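Local coordinates for protein ribosomal silencing factor RsfS (PDB 2O5A) that probably acts as a ribosomal silencing factor, binding ribosomal protein uL14 on the large subunit and blocking its association with the small subunit to repress translation, at residues Lys17-Val22 with Gln49-Glu54; Asp35-Cys40 with Asp84-Val89. One frame throughout, in Å; residues are numbered along the deposited sequence.

Interaction 1. Residues Lys17-Val22 with Gln49-Glu54; sequences KKAEQV and QAIAHE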
loop_
_atom_site.group_PDB
_atom_site.type_symbol
_atom_site.label_atom_id
_atom_site.label_comp_id
_atom_site.label_asym_id
_atom_site.label_seq_id
_atom_site.Cartn_x
_atom_site.Cartn_y
_atom_site.Cartn_z
ATOM N N LYS A 17 -21.353 9.905 -6.307
ATOM C CA LYS A 17 -20.514 11.097 -6.390
ATOM C C LYS A 17 -19.645 11.158 -7.645
ATOM O O LYS A 17 -18.804 12.048 -7.773
ATOM C CB LYS A 17 -19.623 11.202 -5.151
ATOM C CG LYS A 17 -20.374 11.323 -3.826
ATOM C CD LYS A 17 -20.974 12.712 -3.598
ATOM C CE LYS A 17 -22.220 12.966 -4.435
ATOM N NZ LYS A 17 -22.843 14.280 -4.108
ATOM N N LYS A 18 -19.840 10.209 -8.554
ATOM C CA LYS A 18 -19.094 10.168 -9.813
ATOM C C LYS A 18 -17.630 9.743 -9.711
ATOM O O LYS A 18 -16.811 10.158 -10.533
ATOM C CB LYS A 18 -19.155 11.536 -10.499
ATOM C CG LYS A 18 -20.555 12.078 -10.707
ATOM C CD LYS A 18 -21.352 11.224 -11.671
ATOM C CE LYS A 18 -22.614 11.950 -12.090
ATOM N NZ LYS A 18 -22.329 13.388 -12.345
ATOM N N ALA A 19 -17.289 8.927 -8.719
ATOM C CA ALA A 19 -15.905 8.481 -8.583
ATOM C C ALA A 19 -15.523 7.693 -9.825
ATOM O O ALA A 19 -16.273 6.825 -10.274
ATOM C CB ALA A 19 -15.743 7.617 -7.358
ATOM N N GLU A 20 -14.351 7.991 -10.374
ATOM C CA GLU A 20 -13.890 7.319 -11.581
ATOM C C GLU A 20 -12.926 6.158 -11.348
ATOM O O GLU A 20 -12.240 6.090 -10.328
ATOM C CB GLU A 20 -13.256 8.348 -12.521
ATOM C CG GLU A 20 -14.236 9.404 -13.014
ATOM C CD GLU A 20 -13.551 10.558 -13.718
ATOM O OE1 GLU A 20 -14.221 11.273 -14.493
ATOM O OE2 GLU A 20 -12.343 10.754 -13.488
ATOM N N GLN A 21 -12.897 5.247 -12.316
ATOM C CA GLN A 21 -12.043 4.063 -12.286
ATOM C C GLN A 21 -12.209 3.224 -11.023
ATOM O O GLN A 21 -11.229 2.852 -10.377
ATOM C CB GLN A 21 -10.575 4.461 -12.449
ATOM C CG GLN A 21 -10.305 5.337 -13.661
ATOM C CD GLN A 21 -8.868 5.246 -14.133
ATOM O OE1 GLN A 21 -7.944 5.135 -13.329
ATOM N NE2 GLN A 21 -8.672 5.304 -15.444
ATOM N N VAL A 22 -13.458 2.926 -10.679
ATOM C CA VAL A 22 -13.754 2.124 -9.500
ATOM C C VAL A 22 -13.265 0.692 -9.690
ATOM O O VAL A 22 -13.624 0.024 -10.661
ATOM C CB VAL A 22 -15.271 2.092 -9.211
ATOM C CG1 VAL A 22 -15.579 1.054 -8.140
ATOM C CG2 VAL A 22 -15.739 3.462 -8.761
ATOM N N GLN A 49 -13.192 14.528 -1.531
ATOM C CA GLN A 49 -13.857 14.652 -0.242
ATOM C C GLN A 49 -15.353 14.388 -0.366
ATOM O O GLN A 49 -15.978 13.886 0.566
ATOM C CB GLN A 49 -13.612 16.042 0.352
ATOM C CG GLN A 49 -12.239 16.193 0.988
ATOM C CD GLN A 49 -11.956 17.602 1.469
ATOM O OE1 GLN A 49 -10.983 17.838 2.184
ATOM N NE2 GLN A 49 -12.800 18.547 1.074
ATOM N N ALA A 50 -15.925 14.727 -1.517
ATOM C CA ALA A 50 -17.347 14.504 -1.742
ATOM C C ALA A 50 -17.613 13.002 -1.699
ATOM O O ALA A 50 -18.577 12.541 -1.090
ATOM C CB ALA A 50 -17.757 15.071 -3.093
ATOM N N ILE A 51 -16.733 12.245 -2.345
ATOM C CA ILE A 51 -16.843 10.796 -2.395
ATOM C C ILE A 51 -16.700 10.218 -0.996
ATOM O O ILE A 51 -17.548 9.455 -0.534
ATOM C CB ILE A 51 -15.737 10.198 -3.272
ATOM C CG1 ILE A 51 -15.857 10.772 -4.686
ATOM C CG2 ILE A 51 -15.784 8.676 -3.209
ATOM C CD1 ILE A 51 -14.828 10.322 -5.674
ATOM N N ALA A 52 -15.612 10.588 -0.331
ATOM C CA ALA A 52 -15.338 10.110 1.014
ATOM C C ALA A 52 -16.481 10.423 1.969
ATOM O O ALA A 52 -16.769 9.644 2.875
ATOM C CB ALA A 52 -14.049 10.727 1.526
ATOM N N HIS A 53 -17.137 11.561 1.762
ATOM C CA HIS A 53 -18.239 11.966 2.628
ATOM C C HIS A 53 -19.516 11.173 2.354
ATOM O O HIS A 53 -20.234 10.812 3.286
ATOM C CB HIS A 53 -18.506 13.465 2.470
ATOM C CG HIS A 53 -19.329 14.051 3.581
ATOM N ND1 HIS A 53 -20.698 14.176 3.507
ATOM C CD2 HIS A 53 -18.968 14.532 4.789
ATOM C CE1 HIS A 53 -21.148 14.711 4.627
ATOM N NE2 HIS A 53 -20.115 14.939 5.424
ATOM N N GLU A 54 -19.798 10.904 1.084
ATOM C CA GLU A 54 -20.991 10.142 0.723
ATOM C C GLU A 54 -20.863 8.736 1.295
ATOM O O GLU A 54 -21.857 8.113 1.670
ATOM C CB GLU A 54 -21.144 10.073 -0.799
ATOM C CG GLU A 54 -22.353 9.276 -1.289
ATOM C CD GLU A 54 -23.678 9.864 -0.835
ATOM O OE1 GLU A 54 -23.793 11.105 -0.784
ATOM O OE2 GLU A 54 -24.610 9.084 -0.543
#
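K17 and A19, in the loop that leaves helix 4-16, pack against one side of helix 45-61 through A50, I51 and E54. Apolar contact dominates. I51 reaches across to the loop with its delta branch: CG1 lies anti to the carbonyl carbon (chi1 -59°) and the chain is extended beyond it, which brings CD1 to the methyl group of A19. Farther back along the same side chain, I51 CG1 meets K17 CB at 3.8 Å.

The aliphatic part of K17 makes the second group of contacts. Its chain bends at chi2 and chi3 and passes over the turn of helix between A50 and E54, crossing the E54 side chain at about a right angle. K17 CG rests on E54 CB, while K17 CD lies 3.5 Å from A50 O, a carbonyl that already accepts the helical bond from E54 N, and 4.0 Å from A50 CB.

Charge may add at longer range. K17 NZ stands 4.7 Å from E54 OE1, too far for a salt bridge, although the opposite charges probably favour this placement. No hydrogen bond joins the two segments.

A19 and I51 both also touch V14 of helix 4-16. K18, with positive phi, is the C' residue of a Schellman motif, in which A19 N bonds to V14 O, ending that helix where the chain turns toward strand 22-26.

Interaction 2. Residues Asp35-Cys40 with Asp84-Val89; sequences DFFLIC and DVVVHV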
loop_
_atom_site.group_PDB
_atom_site.type_symbol
_atom_site.label_atom_id
_atom_site.label_comp_id
_atom_site.label_asym_id
_atom_site.label_seq_id
_atom_site.Cartn_x
_atom_site.Cartn_y
_atom_site.Cartn_z
ATOM N N ASP A 35 -11.264 -8.377 3.335
ATOM C CA ASP A 35 -11.928 -9.193 2.325
ATOM C C ASP A 35 -11.942 -8.456 0.992
ATOM O O ASP A 35 -11.617 -9.025 -0.049
ATOM C CB ASP A 35 -13.364 -9.504 2.756
ATOM C CG ASP A 35 -13.429 -10.294 4.049
ATOM O OD1 ASP A 35 -12.964 -9.774 5.086
ATOM O OD2 ASP A 35 -13.941 -11.432 4.031
ATOM N N PHE A 36 -12.321 -7.182 1.037
ATOM C CA PHE A 36 -12.377 -6.352 -0.161
ATOM C C PHE A 36 -11.755 -4.977 0.058
ATOM O O PHE A 36 -11.877 -4.381 1.132
ATOM C CB PHE A 36 -13.825 -6.166 -0.625
ATOM C CG PHE A 36 -14.490 -7.425 -1.113
ATOM C CD1 PHE A 36 -13.969 -8.135 -2.192
ATOM C CD2 PHE A 36 -15.659 -7.885 -0.515
ATOM C CE1 PHE A 36 -14.609 -9.278 -2.672
ATOM C CE2 PHE A 36 -16.307 -9.025 -0.988
ATOM C CZ PHE A 36 -15.779 -9.724 -2.066
ATOM N N PHE A 37 -11.088 -4.485 -0.979
ATOM C CA PHE A 37 -10.452 -3.172 -0.982
ATOM C C PHE A 37 -11.028 -2.468 -2.202
ATOM O O PHE A 37 -10.825 -2.915 -3.332
ATOM C CB PHE A 37 -8.934 -3.307 -1.132
ATOM C CG PHE A 37 -8.181 -3.413 0.176
ATOM C CD1 PHE A 37 -8.836 -3.704 1.374
ATOM C CD2 PHE A 37 -6.804 -3.227 0.198
ATOM C CE1 PHE A 37 -8.119 -3.814 2.571
ATOM C CE2 PHE A 37 -6.082 -3.335 1.384
ATOM C CZ PHE A 37 -6.739 -3.625 2.574
ATOM N N LEU A 38 -11.759 -1.379 -1.981
ATOM C CA LEU A 38 -12.371 -0.646 -3.086
ATOM C C LEU A 38 -11.561 0.600 -3.441
ATOM O O LEU A 38 -11.338 1.465 -2.592
ATOM C CB LEU A 38 -13.804 -0.250 -2.717
ATOM C CG LEU A 38 -14.677 0.414 -3.792
ATOM C CD1 LEU A 38 -14.918 -0.554 -4.943
ATOM C CD2 LEU A 38 -15.999 0.841 -3.174
ATOM N N ILE A 39 -11.130 0.681 -4.700
ATOM C CA ILE A 39 -10.339 1.804 -5.185
ATOM C C ILE A 39 -11.032 2.651 -6.242
ATOM O O ILE A 39 -11.787 2.153 -7.081
ATOM C CB ILE A 39 -8.996 1.316 -5.731
ATOM C CG1 ILE A 39 -8.472 0.247 -4.770
ATOM C CG2 ILE A 39 -8.041 2.496 -5.928
ATOM C CD1 ILE A 39 -7.185 -0.369 -5.118
ATOM N N CYS A 40 -10.761 3.945 -6.176
ATOM C CA CYS A 40 -11.324 4.910 -7.100
ATOM C C CYS A 40 -10.605 6.225 -6.888
ATOM O O CYS A 40 -9.736 6.335 -6.019
ATOM C CB CYS A 40 -12.818 5.078 -6.838
ATOM S SG CYS A 40 -13.209 5.716 -5.194
ATOM N N ASP A 84 -14.984 -5.144 6.883
ATOM C CA ASP A 84 -14.759 -6.169 5.874
ATOM C C ASP A 84 -14.352 -5.536 4.550
ATOM O O ASP A 84 -13.750 -6.188 3.695
ATOM C CB ASP A 84 -16.026 -6.992 5.679
ATOM C CG ASP A 84 -16.426 -7.753 6.929
ATOM O OD1 ASP A 84 -15.599 -8.536 7.439
ATOM O OD2 ASP A 84 -17.570 -7.569 7.398
ATOM N N VAL A 85 -14.691 -4.262 4.386
ATOM C CA VAL A 85 -14.353 -3.520 3.178
ATOM C C VAL A 85 -13.603 -2.248 3.545
ATOM O O VAL A 85 -13.957 -1.555 4.501
ATOM C CB VAL A 85 -15.615 -3.131 2.366
ATOM C CG1 VAL A 85 -15.272 -2.042 1.353
ATOM C CG2 VAL A 85 -16.165 -4.352 1.646
ATOM N N VAL A 86 -12.556 -1.955 2.785
ATOM C CA VAL A 86 -11.753 -0.760 3.005
ATOM C C VAL A 86 -11.709 0.008 1.696
ATOM O O VAL A 86 -11.242 -0.508 0.681
ATOM C CB VAL A 86 -10.318 -1.121 3.429
ATOM C CG1 VAL A 86 -9.465 0.136 3.499
ATOM C CG2 VAL A 86 -10.338 -1.821 4.774
ATOM N N VAL A 87 -12.200 1.241 1.720
ATOM C CA VAL A 87 -12.226 2.063 0.519
ATOM C C VAL A 87 -11.057 3.038 0.449
ATOM O O VAL A 87 -10.688 3.661 1.446
ATOM C CB VAL A 87 -13.538 2.873 0.429
ATOM C CG1 VAL A 87 -13.629 3.576 -0.919
ATOM C CG2 VAL A 87 -14.729 1.953 0.638
ATOM N N HIS A 88 -10.484 3.159 -0.744
ATOM C CA HIS A 88 -9.370 4.067 -0.986
ATOM C C HIS A 88 -9.771 5.073 -2.056
ATOM O O HIS A 88 -9.932 4.718 -3.223
ATOM C CB HIS A 88 -8.132 3.301 -1.458
ATOM C CG HIS A 88 -7.493 2.464 -0.393
ATOM N ND1 HIS A 88 -8.023 1.265 0.027
ATOM C CD2 HIS A 88 -6.366 2.653 0.331
ATOM C CE1 HIS A 88 -7.248 0.747 0.966
ATOM N NE2 HIS A 88 -6.235 1.574 1.170
ATOM N N VAL A 89 -9.935 6.327 -1.653
ATOM C CA VAL A 89 -10.316 7.379 -2.585
ATOM C C VAL A 89 -9.112 8.270 -2.864
ATOM O O VAL A 89 -8.729 9.091 -2.030
ATOM C CB VAL A 89 -11.463 8.246 -2.012
ATOM C CG1 VAL A 89 -11.877 9.301 -3.027
ATOM C CG2 VAL A 89 -12.651 7.364 -1.653
#
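F36-C40 and V85-V89 pair as adjacent parallel strands in the middle of the mixed sheet of this RsfS-family domain, the connection between them holding helix 45-61 and strands 68-70 and 77-81. The axes of these short segments approach to 4.6 Å, at 17°. In the regular parallel ladder F36 and L38 each bond to the residues on either side of their partner: F36 to D84 and V86, L38 to V86 and H88, with L38 N 2.8 Å from V86 O. C40 N continues it to H88 O. The bond from H88 N to L38 O is nearly straight, 170° at the hydrogen.

Packing is tight along the buried strands. On the face carrying F36, L38 and C40, the paired valines V85, V87 and V89 each present CG2, the branch beside the backbone N and anti to the carbonyl carbon. V85 CG2 lies at the edge of the F36 ring and 3.7 Å from F36 CB, and V89 CG2 is 3.9 Å from C40 SG. Helices 4-16 and 45-61 cover this face. On the other, the F37 side chain runs alongside V86, with F37 CE1 3.6 Å from V86 CB. H88 CE1 stands over one face of the F37 ring, offset toward its rim, the ring planes inclined at 49°; W104 meets both rings.

At the start of the strands the contact is looser and partly exposed. D84 O accepts the bond from F36 N and a weak one from D35 N. The D35 and D84 side chains point the same way, their carboxylate planes nearly perpendicular. A manganese ion whose nearest approach to the D35 side chain is about 3 Å probably eases the repulsion of these like charges, while D35 OD1 remains 3.7 Å from D84 OD1.

In the fold
Interactions 1 and 2 have centres 12 Å apart and meet directly on the sheet face that the two helices cover. From the loop, A19 CB lies 3.8 Å from C40 SG; at the start of strand 22-26, V22 CG1 packs on L38 CD1 at 3.6 Å; from the helix, I51 CG2 touches V89 CG2 at 3.7 Å. A19 and I51 therefore join the loop-helix contact to neighbouring strands of the sheet. Strand 36-42 leads directly into helix 45-61, and along the chain the segments of the two interactions alternate. The manganese ion near D35 lies by the start of the paired strands, whereas interaction 1 adjoins their other end, around C40 and V89.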